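Local coordinates for protein allantoin racemase (Pseudomonas fluorescens, PDB 5LG5) that interconverts the two enantiomers of allantoin and probably racemises other 5-monosubstituted hydantoins, as members of the HyuE racemase family do, at residues A109-T114 / C136-A141; R140-A145 / E158-Q163; I3-V8 / I72-G77. All coordinates share one frame; numbering follows the deposited sequence.

Interaction 1: residues A109-T114 / C136-A141; sequences AYSVVT and CASVRA
Cys-136 packs over one face of the Tyr-110 ring where two neighbouring parallel strands of a beta-alpha-beta unit, 110-114 and 136-141, run together at 16°. Cys-136 CA stands 3.9 Å from the centroid of the Tyr-110 ring in a CH-pi contact, and Cys-136 SG lies obliquely at 4.4 Å from the same centroid. The ring can turn back across Cys-136 because its CG sits between the backbone N and the carbonyl carbon (chi1 71°), and the phenol OH, bound to Leu-132 O, fixes the far end. On the other face of the sheet two hydroxyls meet: Ser-111 OG donates to Ser-138 OG at 2.7 Å, and Ser-138 OG is also bonded to Asp-171, which forms a salt bridge with Arg-140 NE as well. Behind these side chains runs the parallel ladder. Val-112 makes both of its backbone bonds to strand 136-141, its N to Ser-138 O at 2.9 Å and its O to Arg-140 N at 2.6 Å. Tyr-110 O takes Ala-137 N. Helix 120-129, the crossover of the unit, covers the face carrying Tyr-110 and Thr-114, and helix 153-171 the face of Ser-111 and Val-113. On the crossover side, Val-139 CG2 rests 4.1 Å from Val-112 CB.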
ATOM      1  N   ALA E 109       0.775 -14.452 -10.814  1.00 13.62           N
ATOM      2  CA  ALA E 109      -0.168 -14.344  -9.708  1.00 14.94           C
ATOM      3  C   ALA E 109      -0.643 -15.735  -9.303  1.00 13.22           C
ATOM      4  O   ALA E 109      -0.737 -16.633 -10.154  1.00 13.57           O
ATOM      5  CB  ALA E 109      -1.367 -13.449 -10.111  1.00 13.02           C
ATOM      6  N   TYR E 110      -0.914 -15.926  -8.009  1.00 11.09           N
ATOM      7  CA  TYR E 110      -1.426 -17.211  -7.521  1.00 10.84           C
ATOM      8  C   TYR E 110      -2.775 -17.007  -6.833  1.00 12.95           C
ATOM      9  O   TYR E 110      -3.079 -15.915  -6.356  1.00 10.77           O
ATOM     10  CB  TYR E 110      -0.428 -17.900  -6.569  1.00  9.04           C
ATOM     11  CG  TYR E 110      -0.305 -17.204  -5.226  1.00  9.87           C
ATOM     12  CD1 TYR E 110       0.647 -16.220  -5.023  1.00  9.93           C
ATOM     13  CD2 TYR E 110      -1.149 -17.522  -4.168  1.00 13.12           C
ATOM     14  CE1 TYR E 110       0.756 -15.568  -3.818  1.00  9.84           C
ATOM     15  CE2 TYR E 110      -1.037 -16.876  -2.944  1.00 10.60           C
ATOM     16  CZ  TYR E 110      -0.080 -15.903  -2.788  1.00 10.16           C
ATOM     17  OH  TYR E 110       0.039 -15.254  -1.593  1.00 10.48           O
ATOM     18  N   SER E 111      -3.588 -18.056  -6.788  1.00 10.21           N
ATOM     19  CA  SER E 111      -4.812 -18.025  -5.991  1.00  9.81           C
ATOM     20  C   SER E 111      -4.824 -19.185  -5.022  1.00  9.64           C
ATOM     21  O   SER E 111      -4.244 -20.241  -5.278  1.00 11.87           O
ATOM     22  CB  SER E 111      -6.087 -18.046  -6.860  1.00  9.39           C
ATOM     23  OG  SER E 111      -6.342 -16.783  -7.453  1.00 13.26           O
ATOM     24  N   VAL E 112      -5.456 -18.972  -3.885  1.00  9.21           N
ATOM     25  CA  VAL E 112      -5.595 -20.014  -2.905  1.00  7.83           C
ATOM     26  C   VAL E 112      -7.024 -20.516  -2.919  1.00  9.70           C
ATOM     27  O   VAL E 112      -7.959 -19.724  -2.902  1.00 12.33           O
ATOM     28  CB  VAL E 112      -5.238 -19.482  -1.500  1.00 14.61           C
ATOM     29  CG1 VAL E 112      -5.356 -20.595  -0.461  1.00 13.41           C
ATOM     30  CG2 VAL E 112      -3.829 -18.868  -1.510  1.00 13.58           C
ATOM     31  N   VAL E 113      -7.199 -21.827  -2.966  1.00 11.18           N
ATOM     32  CA  VAL E 113      -8.533 -22.386  -2.843  1.00 13.44           C
ATOM     33  C   VAL E 113      -8.633 -23.043  -1.489  1.00 13.04           C
ATOM     34  O   VAL E 113      -7.891 -23.975  -1.193  1.00 14.54           O
ATOM     35  CB  VAL E 113      -8.863 -23.420  -3.932  1.00 13.32           C
ATOM     36  CG1 VAL E 113     -10.227 -24.029  -3.650  1.00 14.59           C
ATOM     37  CG2 VAL E 113      -8.819 -22.776  -5.319  1.00 12.47           C
ATOM     38  N   THR E 114      -9.527 -22.543  -0.648  1.00 15.51           N
ATOM     39  CA  THR E 114      -9.646 -23.114   0.686  1.00 14.10           C
ATOM     40  C   THR E 114     -10.995 -23.804   0.824  1.00 16.06           C
ATOM     41  O   THR E 114     -11.685 -24.058  -0.178  1.00 14.18           O
ATOM     42  CB  THR E 114      -9.414 -22.046   1.813  1.00 13.75           C
ATOM     43  OG1 THR E 114      -9.367 -22.675   3.103  1.00 16.61           O
ATOM     44  CG2 THR E 114     -10.492 -20.975   1.802  1.00 12.65           C
ATOM     45  N   CYS E 136      -1.003 -12.447  -4.765  1.00 10.86           N
ATOM     46  CA  CYS E 136      -2.187 -13.280  -4.628  1.00 10.91           C
ATOM     47  C   CYS E 136      -3.358 -12.695  -5.428  1.00 13.03           C
ATOM     48  O   CYS E 136      -3.825 -11.587  -5.150  1.00 12.53           O
ATOM     49  CB  CYS E 136      -2.563 -13.450  -3.151  1.00 10.24           C
ATOM     50  SG  CYS E 136      -3.971 -14.550  -2.905  1.00 10.45           S
ATOM     51  N   ALA E 137      -3.821 -13.433  -6.433  1.00 11.80           N
ATOM     52  CA  ALA E 137      -4.965 -12.992  -7.229  1.00 13.51           C
ATOM     53  C   ALA E 137      -6.286 -13.093  -6.446  1.00 14.80           C
ATOM     54  O   ALA E 137      -7.196 -12.286  -6.641  1.00 15.28           O
ATOM     55  CB  ALA E 137      -5.048 -13.779  -8.530  1.00 13.49           C
ATOM     56  N   SER E 138      -6.381 -14.091  -5.570  1.00 13.45           N
ATOM     57  CA  SER E 138      -7.571 -14.294  -4.754  1.00 11.41           C
ATOM     58  C   SER E 138      -7.391 -15.456  -3.793  1.00 11.87           C
ATOM     59  O   SER E 138      -6.542 -16.334  -3.988  1.00  8.76           O
ATOM     60  CB  SER E 138      -8.802 -14.550  -5.637  1.00 15.20           C
ATOM     61  OG  SER E 138      -8.609 -15.674  -6.478  1.00 11.42           O
ATOM     62  N   VAL E 139      -8.196 -15.444  -2.740  1.00 11.50           N
ATOM     63  CA  VAL E 139      -8.360 -16.602  -1.890  1.00  9.52           C
ATOM     64  C   VAL E 139      -9.808 -17.008  -2.006  1.00 10.25           C
ATOM     65  O   VAL E 139     -10.701 -16.212  -1.714  1.00 12.96           O
ATOM     66  CB  VAL E 139      -8.015 -16.274  -0.430  1.00 11.37           C
ATOM     67  CG1 VAL E 139      -8.261 -17.511   0.490  1.00  7.50           C
ATOM     68  CG2 VAL E 139      -6.586 -15.781  -0.349  1.00  8.39           C
ATOM     69  N   ARG E 140     -10.049 -18.228  -2.463  1.00  7.94           N
ATOM     70  CA  ARG E 140     -11.411 -18.675  -2.727  1.00 11.19           C
ATOM     71  C   ARG E 140     -11.775 -19.900  -1.919  1.00 12.24           C
ATOM     72  O   ARG E 140     -10.949 -20.795  -1.716  1.00 12.66           O
ATOM     73  CB  ARG E 140     -11.586 -19.004  -4.205  1.00 12.84           C
ATOM     74  CG  ARG E 140     -11.498 -17.818  -5.114  1.00 15.17           C
ATOM     75  CD  ARG E 140     -11.870 -18.229  -6.515  1.00 19.92           C
ATOM     76  NE  ARG E 140     -12.246 -17.070  -7.300  1.00 26.90           N
ATOM     77  CZ  ARG E 140     -13.496 -16.778  -7.621  1.00 23.20           C
ATOM     78  NH1 ARG E 140     -14.476 -17.591  -7.248  1.00 26.66           N
ATOM     79  NH2 ARG E 140     -13.754 -15.691  -8.333  1.00 23.04           N
ATOM     80  N   ALA E 141     -13.032 -19.957  -1.504  1.00 10.66           N
ATOM     81  CA  ALA E 141     -13.515 -21.085  -0.728  1.00 15.32           C
ATOM     82  C   ALA E 141     -14.307 -22.045  -1.608  1.00 12.75           C
ATOM     83  O   ALA E 141     -15.175 -21.632  -2.362  1.00 12.09           O
ATOM     84  CB  ALA E 141     -14.379 -20.594   0.434  1.00 13.12           C
TER

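Interaction 2: residues R140-A145 / E158-Q163; sequences RASGMA and EAIVRQ
Gln-163 reaches from helix 153-171 to Arg-140 and to the turn that follows it, in a strand-to-helix packing of the alpha/beta fold: the end of strand 136-141 and the chain leaving it lie along the helix. The close-packed part is made by Ser-142, Ala-159 and the aliphatic part of Gln-163. Ala-159 CB fits between the carbonyl of Ser-142 and the side chain of Met-144, whose CG comes within 3.7 Å of that methyl. Ser-142 CB rests 3.9 Å from Ile-160 CG1, and Ile-160 carries the packing on to Val-113 of strand 110-114. Gln-163 CG presses on the backbone, 3.2 Å from Ala-141 O. Where direct packing gives way, water fills in: one molecule donates to Ser-142 O and, at 2.9 Å, to Ala-159 O, and accepts from Gln-163 NE2, so that three bonds fix it between turn and helix. The bend at chi2 (-52°) lays the Gln-163 amide alongside the helix, toward Arg-140, nearly coplanar with its guanidinium although the two side chains cross at about a right angle. On the water's side the contact thins out toward the exposed Arg-162. The guanidinium, whose NE has its salt bridge with Asp-171, gives the remaining grip: Arg-140 NH1 donates to Gln-163 OE1 at 2.9 Å, in the plane of both groups.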
ATOM      1  N   ARG E 140     -10.049 -18.228  -2.463  1.00  7.94           N
ATOM      2  CA  ARG E 140     -11.411 -18.675  -2.727  1.00 11.19           C
ATOM      3  C   ARG E 140     -11.775 -19.900  -1.919  1.00 12.24           C
ATOM      4  O   ARG E 140     -10.949 -20.795  -1.716  1.00 12.66           O
ATOM      5  CB  ARG E 140     -11.586 -19.004  -4.205  1.00 12.84           C
ATOM      6  CG  ARG E 140     -11.498 -17.818  -5.114  1.00 15.17           C
ATOM      7  CD  ARG E 140     -11.870 -18.229  -6.515  1.00 19.92           C
ATOM      8  NE  ARG E 140     -12.246 -17.070  -7.300  1.00 26.90           N
ATOM      9  CZ  ARG E 140     -13.496 -16.778  -7.621  1.00 23.20           C
ATOM     10  NH1 ARG E 140     -14.476 -17.591  -7.248  1.00 26.66           N
ATOM     11  NH2 ARG E 140     -13.754 -15.691  -8.333  1.00 23.04           N
ATOM     12  N   ALA E 141     -13.032 -19.957  -1.504  1.00 10.66           N
ATOM     13  CA  ALA E 141     -13.515 -21.085  -0.728  1.00 15.32           C
ATOM     14  C   ALA E 141     -14.307 -22.045  -1.608  1.00 12.75           C
ATOM     15  O   ALA E 141     -15.175 -21.632  -2.362  1.00 12.09           O
ATOM     16  CB  ALA E 141     -14.379 -20.594   0.434  1.00 13.12           C
ATOM     17  N   SER E 142     -14.020 -23.330  -1.483  1.00 16.12           N
ATOM     18  CA  SER E 142     -14.772 -24.337  -2.214  1.00 19.76           C
ATOM     19  C   SER E 142     -16.186 -24.459  -1.644  1.00 19.97           C
ATOM     20  O   SER E 142     -17.109 -24.854  -2.351  1.00 17.69           O
ATOM     21  CB  SER E 142     -14.034 -25.674  -2.164  1.00 18.06           C
ATOM     22  OG  SER E 142     -13.977 -26.153  -0.840  1.00 21.22           O
ATOM     23  N   GLY E 143     -16.346 -24.155  -0.356  1.00 21.91           N
ATOM     24  CA  GLY E 143     -17.646 -24.235   0.293  1.00 18.02           C
ATOM     25  C   GLY E 143     -17.853 -25.568   0.994  1.00 20.83           C
ATOM     26  O   GLY E 143     -18.948 -25.881   1.472  1.00 24.33           O
ATOM     27  N   MET E 144     -16.787 -26.351   1.067  1.00 16.95           N
ATOM     28  CA  MET E 144     -16.841 -27.652   1.718  1.00 25.39           C
ATOM     29  C   MET E 144     -15.982 -27.623   2.967  1.00 25.62           C
ATOM     30  O   MET E 144     -14.857 -27.119   2.931  1.00 24.23           O
ATOM     31  CB  MET E 144     -16.306 -28.743   0.789  1.00 27.86           C
ATOM     32  CG  MET E 144     -16.729 -28.612  -0.656  1.00 29.03           C
ATOM     33  SD  MET E 144     -17.711 -30.015  -1.193  1.00 38.89           S
ATOM     34  CE  MET E 144     -19.232 -29.707  -0.308  1.00 32.56           C
ATOM     35  N   ALA E 145     -16.501 -28.148   4.074  1.00 28.24           N
ATOM     36  CA  ALA E 145     -15.729 -28.203   5.313  1.00 22.49           C
ATOM     37  C   ALA E 145     -14.533 -29.134   5.165  1.00 30.10           C
ATOM     38  O   ALA E 145     -14.528 -30.015   4.294  1.00 29.04           O
ATOM     39  CB  ALA E 145     -16.601 -28.631   6.486  1.00 26.99           C
ATOM     40  N   GLU E 158     -14.593 -31.654  -6.980  1.00 22.59           N
ATOM     41  CA  GLU E 158     -15.287 -30.823  -7.950  1.00 19.55           C
ATOM     42  C   GLU E 158     -15.455 -29.372  -7.486  1.00 20.51           C
ATOM     43  O   GLU E 158     -15.261 -28.443  -8.274  1.00 18.69           O
ATOM     44  CB  GLU E 158     -16.646 -31.443  -8.293  1.00 16.66           C
ATOM     45  CG  GLU E 158     -17.280 -30.886  -9.550  1.00 23.29           C
ATOM     46  CD  GLU E 158     -16.372 -30.911 -10.773  1.00 28.48           C
ATOM     47  OE1 GLU E 158     -15.622 -31.893 -10.969  1.00 25.86           O
ATOM     48  OE2 GLU E 158     -16.419 -29.935 -11.553  1.00 35.32           O
ATOM     49  N   ALA E 159     -15.813 -29.177  -6.222  1.00 16.34           N
ATOM     50  CA  ALA E 159     -15.986 -27.828  -5.685  1.00 20.88           C
ATOM     51  C   ALA E 159     -14.666 -27.057  -5.710  1.00 22.76           C
ATOM     52  O   ALA E 159     -14.639 -25.856  -6.003  1.00 22.13           O
ATOM     53  CB  ALA E 159     -16.540 -27.887  -4.274  1.00 20.82           C
ATOM     54  N   ILE E 160     -13.578 -27.756  -5.403  1.00 18.70           N
ATOM     55  CA  ILE E 160     -12.255 -27.161  -5.429  1.00 17.21           C
ATOM     56  C   ILE E 160     -11.903 -26.802  -6.874  1.00 19.49           C
ATOM     57  O   ILE E 160     -11.500 -25.669  -7.158  1.00 18.92           O
ATOM     58  CB  ILE E 160     -11.191 -28.118  -4.841  1.00 15.28           C
ATOM     59  CG1 ILE E 160     -11.455 -28.398  -3.362  1.00 18.50           C
ATOM     60  CG2 ILE E 160      -9.778 -27.571  -5.050  1.00 19.02           C
ATOM     61  CD1 ILE E 160     -10.535 -29.470  -2.778  1.00 15.20           C
ATOM     62  N   VAL E 161     -12.101 -27.751  -7.795  1.00 18.76           N
ATOM     63  CA  VAL E 161     -11.820 -27.491  -9.211  1.00 19.29           C
ATOM     64  C   VAL E 161     -12.594 -26.295  -9.734  1.00 15.71           C
ATOM     65  O   VAL E 161     -12.016 -25.456 -10.436  1.00 16.16           O
ATOM     66  CB  VAL E 161     -12.050 -28.755 -10.124  1.00 23.37           C
ATOM     67  CG1 VAL E 161     -12.032 -28.406 -11.615  1.00 19.06           C
ATOM     68  CG2 VAL E 161     -11.035 -29.856  -9.804  1.00 25.90           C
ATOM     69  N   ARG E 162     -13.866 -26.166  -9.352  1.00 13.93           N
ATOM     70  CA  ARG E 162     -14.650 -25.020  -9.821  1.00 20.00           C
ATOM     71  C   ARG E 162     -14.057 -23.697  -9.367  1.00 17.54           C
ATOM     72  O   ARG E 162     -13.995 -22.754 -10.152  1.00 18.85           O
ATOM     73  CB  ARG E 162     -16.137 -25.082  -9.425  1.00 20.98           C
ATOM     74  CG  ARG E 162     -16.884 -23.802  -9.901  1.00 25.08           C
ATOM     75  CD  ARG E 162     -18.423 -23.790  -9.764  1.00 34.24           C
ATOM     76  NE  ARG E 162     -18.914 -23.851  -8.389  1.00 43.37           N
ATOM     77  CZ  ARG E 162     -19.341 -24.968  -7.802  1.00 49.31           C
ATOM     78  NH1 ARG E 162     -19.353 -26.103  -8.489  1.00 46.14           N
ATOM     79  NH2 ARG E 162     -19.769 -24.952  -6.543  1.00 39.30           N
ATOM     80  N   GLN E 163     -13.628 -23.620  -8.108  1.00 19.68           N
ATOM     81  CA  GLN E 163     -13.023 -22.383  -7.605  1.00 17.82           C
ATOM     82  C   GLN E 163     -11.705 -22.097  -8.301  1.00 13.40           C
ATOM     83  O   GLN E 163     -11.405 -20.954  -8.631  1.00 16.72           O
ATOM     84  CB  GLN E 163     -12.825 -22.437  -6.088  1.00 14.96           C
ATOM     85  CG  GLN E 163     -14.131 -22.456  -5.318  1.00 13.62           C
ATOM     86  CD  GLN E 163     -15.044 -21.335  -5.752  1.00 18.97           C
ATOM     87  OE1 GLN E 163     -14.601 -20.201  -5.956  1.00 16.56           O
ATOM     88  NE2 GLN E 163     -16.325 -21.647  -5.925  1.00 20.08           N
TER
HETATM   89  O   HOH W   1     -17.062 -24.415  -5.389  1.00 23.51           O

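Interaction 3: residues I3-V8 / I72-G77; sequences ILVVNV and IQAGYG
The Gln-73 and Val-8 side chains cross at about a right angle, beyond the central pair of strands in a four-stranded parallel alpha/beta sheet. Val-8 CG1 comes in obliquely from above the Gln-73 amide plane on its nitrogen side, 3.8 Å from Gln-73 NE2, and NE2 itself is bonded to His-79 O, which fixes how the amide is turned. The other flat group, the Asn-7 amide, takes up a water at OD1 from outside its plane. That water also donates to Ala-74 O and bridges the strands where they separate, while Asn-7 OD1 and ND2 are held by Asn-9 N and Thr-15 OG1. Upstream the strands pair closely, through Ile-72 N to Leu-4 O at 2.6 Å, Val-6 N to Ile-72 O at 2.8 Å and Ala-74 N to Val-6 O at 2.8 Å. The first two bonds are nearly straight, whereas the last reaches its oxygen tilted 26° from the carbonyl plane. Ile-72, Val-5 and Ala-74 share one face of the sheet: Ile-72 CD1 lies alongside Val-5 CG2, and its CG1 touches Ile-3 CG2. Helix 12-25 packs on Val-5 and Ala-74 there, and helix 47-63 covers Val-6 and Gln-73 on the other face. Val-8 spans the opening with both branches, CG1 anti to the carbonyl carbon (chi1 -73°) toward Gln-73. An alanine at this position lacks both methyls, which would probably open a gap over Gly-75 and leave Gln-73 CG without the methyl that packs on it. A CB on Gly-75 would collide with Val-8, whose CG2 lies 3.6 Å from Gly-75 CA.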
ATOM      1  N   ILE E   3      12.215 -33.902  10.383  1.00 16.24           N
ATOM      2  CA  ILE E   3      11.290 -32.783  10.304  1.00 13.06           C
ATOM      3  C   ILE E   3       9.959 -33.185  10.901  1.00 16.45           C
ATOM      4  O   ILE E   3       9.372 -34.188  10.482  1.00 16.42           O
ATOM      5  CB  ILE E   3      11.072 -32.328   8.834  1.00 11.97           C
ATOM      6  CG1 ILE E   3      12.419 -32.034   8.156  1.00 13.71           C
ATOM      7  CG2 ILE E   3      10.174 -31.116   8.757  1.00  9.01           C
ATOM      8  CD1 ILE E   3      12.277 -31.604   6.705  1.00 11.09           C
ATOM      9  N   LEU E   4       9.509 -32.437  11.909  1.00 14.07           N
ATOM     10  CA  LEU E   4       8.165 -32.608  12.452  1.00 16.42           C
ATOM     11  C   LEU E   4       7.195 -31.911  11.525  1.00 16.62           C
ATOM     12  O   LEU E   4       7.440 -30.787  11.092  1.00 12.01           O
ATOM     13  CB  LEU E   4       8.014 -32.040  13.870  1.00 14.56           C
ATOM     14  CG  LEU E   4       8.617 -32.713  15.113  1.00 19.65           C
ATOM     15  CD1 LEU E   4       9.727 -33.689  14.792  1.00 20.81           C
ATOM     16  CD2 LEU E   4       9.059 -31.691  16.148  1.00 18.34           C
ATOM     17  N   VAL E   5       6.128 -32.620  11.179  1.00 11.93           N
ATOM     18  CA  VAL E   5       5.051 -32.077  10.391  1.00 12.83           C
ATOM     19  C   VAL E   5       3.814 -32.127  11.268  1.00 14.70           C
ATOM     20  O   VAL E   5       3.287 -33.200  11.535  1.00 15.63           O
ATOM     21  CB  VAL E   5       4.884 -32.882   9.107  1.00 13.66           C
ATOM     22  CG1 VAL E   5       3.807 -32.270   8.222  1.00 15.45           C
ATOM     23  CG2 VAL E   5       6.220 -32.921   8.375  1.00 13.72           C
ATOM     24  N   VAL E   6       3.377 -30.967  11.752  1.00 15.69           N
ATOM     25  CA  VAL E   6       2.360 -30.924  12.790  1.00 10.54           C
ATOM     26  C   VAL E   6       1.013 -30.492  12.244  1.00 11.97           C
ATOM     27  O   VAL E   6       0.864 -29.413  11.669  1.00 15.28           O
ATOM     28  CB  VAL E   6       2.781 -29.990  13.938  1.00 12.10           C
ATOM     29  CG1 VAL E   6       1.849 -30.159  15.119  1.00 10.80           C
ATOM     30  CG2 VAL E   6       4.205 -30.300  14.358  1.00 13.28           C
ATOM     31  N   ASN E   7       0.035 -31.370  12.389  1.00 12.23           N
ATOM     32  CA  ASN E   7      -1.332 -31.060  12.020  1.00 13.03           C
ATOM     33  C   ASN E   7      -1.802 -29.950  12.954  1.00 14.74           C
ATOM     34  O   ASN E   7      -1.378 -29.895  14.116  1.00 15.18           O
ATOM     35  CB  ASN E   7      -2.172 -32.322  12.194  1.00 17.27           C
ATOM     36  CG  ASN E   7      -3.570 -32.205  11.610  1.00 16.91           C
ATOM     37  OD1 ASN E   7      -3.978 -31.158  11.096  1.00 14.61           O
ATOM     38  ND2 ASN E   7      -4.327 -33.293  11.718  1.00 14.50           N
ATOM     39  N   VAL E   8      -2.652 -29.050  12.478  1.00 15.23           N
ATOM     40  CA  VAL E   8      -3.136 -27.995  13.362  1.00 12.55           C
ATOM     41  C   VAL E   8      -4.381 -28.483  14.077  1.00 16.50           C
ATOM     42  O   VAL E   8      -4.755 -27.953  15.138  1.00 17.29           O
ATOM     43  CB  VAL E   8      -3.449 -26.683  12.618  1.00 14.94           C
ATOM     44  CG1 VAL E   8      -2.146 -25.979  12.199  1.00 14.76           C
ATOM     45  CG2 VAL E   8      -4.333 -26.961  11.400  1.00 16.20           C
ATOM     46  N   ILE E  72       7.414 -28.226  10.471  1.00 11.28           N
ATOM     47  CA  ILE E  72       6.423 -27.735   9.520  1.00  9.72           C
ATOM     48  C   ILE E  72       5.081 -27.663  10.198  1.00 11.20           C
ATOM     49  O   ILE E  72       4.627 -28.660  10.775  1.00 11.98           O
ATOM     50  CB  ILE E  72       6.277 -28.636   8.288  1.00 10.78           C
ATOM     51  CG1 ILE E  72       7.549 -28.637   7.438  1.00  8.89           C
ATOM     52  CG2 ILE E  72       5.095 -28.167   7.444  1.00 10.90           C
ATOM     53  CD1 ILE E  72       7.512 -29.691   6.315  1.00  9.06           C
ATOM     54  N   GLN E  73       4.450 -26.493  10.148  1.00  9.48           N
ATOM     55  CA  GLN E  73       3.094 -26.368  10.645  1.00  9.65           C
ATOM     56  C   GLN E  73       2.123 -26.570   9.488  1.00 15.39           C
ATOM     57  O   GLN E  73       2.061 -25.760   8.556  1.00 10.28           O
ATOM     58  CB  GLN E  73       2.866 -25.027  11.351  1.00 12.62           C
ATOM     59  CG  GLN E  73       1.424 -24.847  11.791  1.00 16.50           C
ATOM     60  CD  GLN E  73       1.253 -23.790  12.856  1.00 19.16           C
ATOM     61  OE1 GLN E  73       2.046 -23.699  13.793  1.00 24.04           O
ATOM     62  NE2 GLN E  73       0.209 -22.989  12.723  1.00 22.68           N
ATOM     63  N   ALA E  74       1.384 -27.675   9.553  1.00 13.47           N
ATOM     64  CA  ALA E  74       0.585 -28.134   8.425  1.00 15.94           C
ATOM     65  C   ALA E  74      -0.861 -27.736   8.602  1.00 19.11           C
ATOM     66  O   ALA E  74      -1.736 -28.582   8.814  1.00 25.28           O
ATOM     67  CB  ALA E  74       0.698 -29.644   8.265  1.00 19.53           C
ATOM     68  N   GLY E  75      -1.106 -26.440   8.553  1.00 16.73           N
ATOM     69  CA  GLY E  75      -2.463 -25.936   8.535  1.00 16.65           C
ATOM     70  C   GLY E  75      -2.446 -24.697   7.677  1.00 22.54           C
ATOM     71  O   GLY E  75      -1.452 -23.961   7.664  1.00 21.00           O
ATOM     72  N   TYR E  76      -3.542 -24.453   6.969  1.00 24.88           N
ATOM     73  CA  TYR E  76      -3.595 -23.288   6.104  1.00 27.35           C
ATOM     74  C   TYR E  76      -4.307 -22.084   6.708  1.00 23.43           C
ATOM     75  O   TYR E  76      -5.512 -22.127   6.968  1.00 22.25           O
ATOM     76  CB  TYR E  76      -4.164 -23.651   4.728  1.00 28.42           C
ATOM     77  CG  TYR E  76      -3.499 -22.875   3.631  1.00 24.84           C
ATOM     78  CD1 TYR E  76      -2.440 -23.423   2.913  1.00 27.62           C
ATOM     79  CD2 TYR E  76      -3.870 -21.557   3.361  1.00 23.54           C
ATOM     80  CE1 TYR E  76      -1.802 -22.700   1.916  1.00 24.79           C
ATOM     81  CE2 TYR E  76      -3.246 -20.826   2.371  1.00 22.74           C
ATOM     82  CZ  TYR E  76      -2.208 -21.400   1.649  1.00 26.85           C
ATOM     83  OH  TYR E  76      -1.581 -20.658   0.664  1.00 30.18           O
ATOM     84  N   GLY E  77      -3.537 -21.030   6.979  1.00 26.72           N
ATOM     85  CA  GLY E  77      -4.106 -19.775   7.439  1.00 21.92           C
ATOM     86  C   GLY E  77      -4.320 -19.706   8.941  1.00 25.19           C
ATOM     87  O   GLY E  77      -5.093 -18.873   9.419  1.00 23.17           O
TER
HETATM   88  O   HOH W   2      -4.502 -29.884   8.964  1.00 20.87           O

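Overall arrangement
From the N terminus, interaction 3 closes first: strand 2-7 is rejoined by strand 70-74 after 63 residues that include helices 12-25 and 47-63, forming the centre of one parallel sheet. Interaction 1 opens later in the chain and closes the much shorter excursion through helix 120-129, at the edge of the second sheet. Interaction 2 starts on the strand where interaction 1 ends, sharing Arg-140 and Ala-141, and brings helix 153-171 back against the same strands. None of the loops nests inside another. Interactions 1 and 2 also touch through Val-113, which packs on Ile-160 and Gln-163. Interaction 3 meets interaction 1 where Tyr-76 CE2 lies 3.5 Å from Val-112 CG1, linking the two sheets.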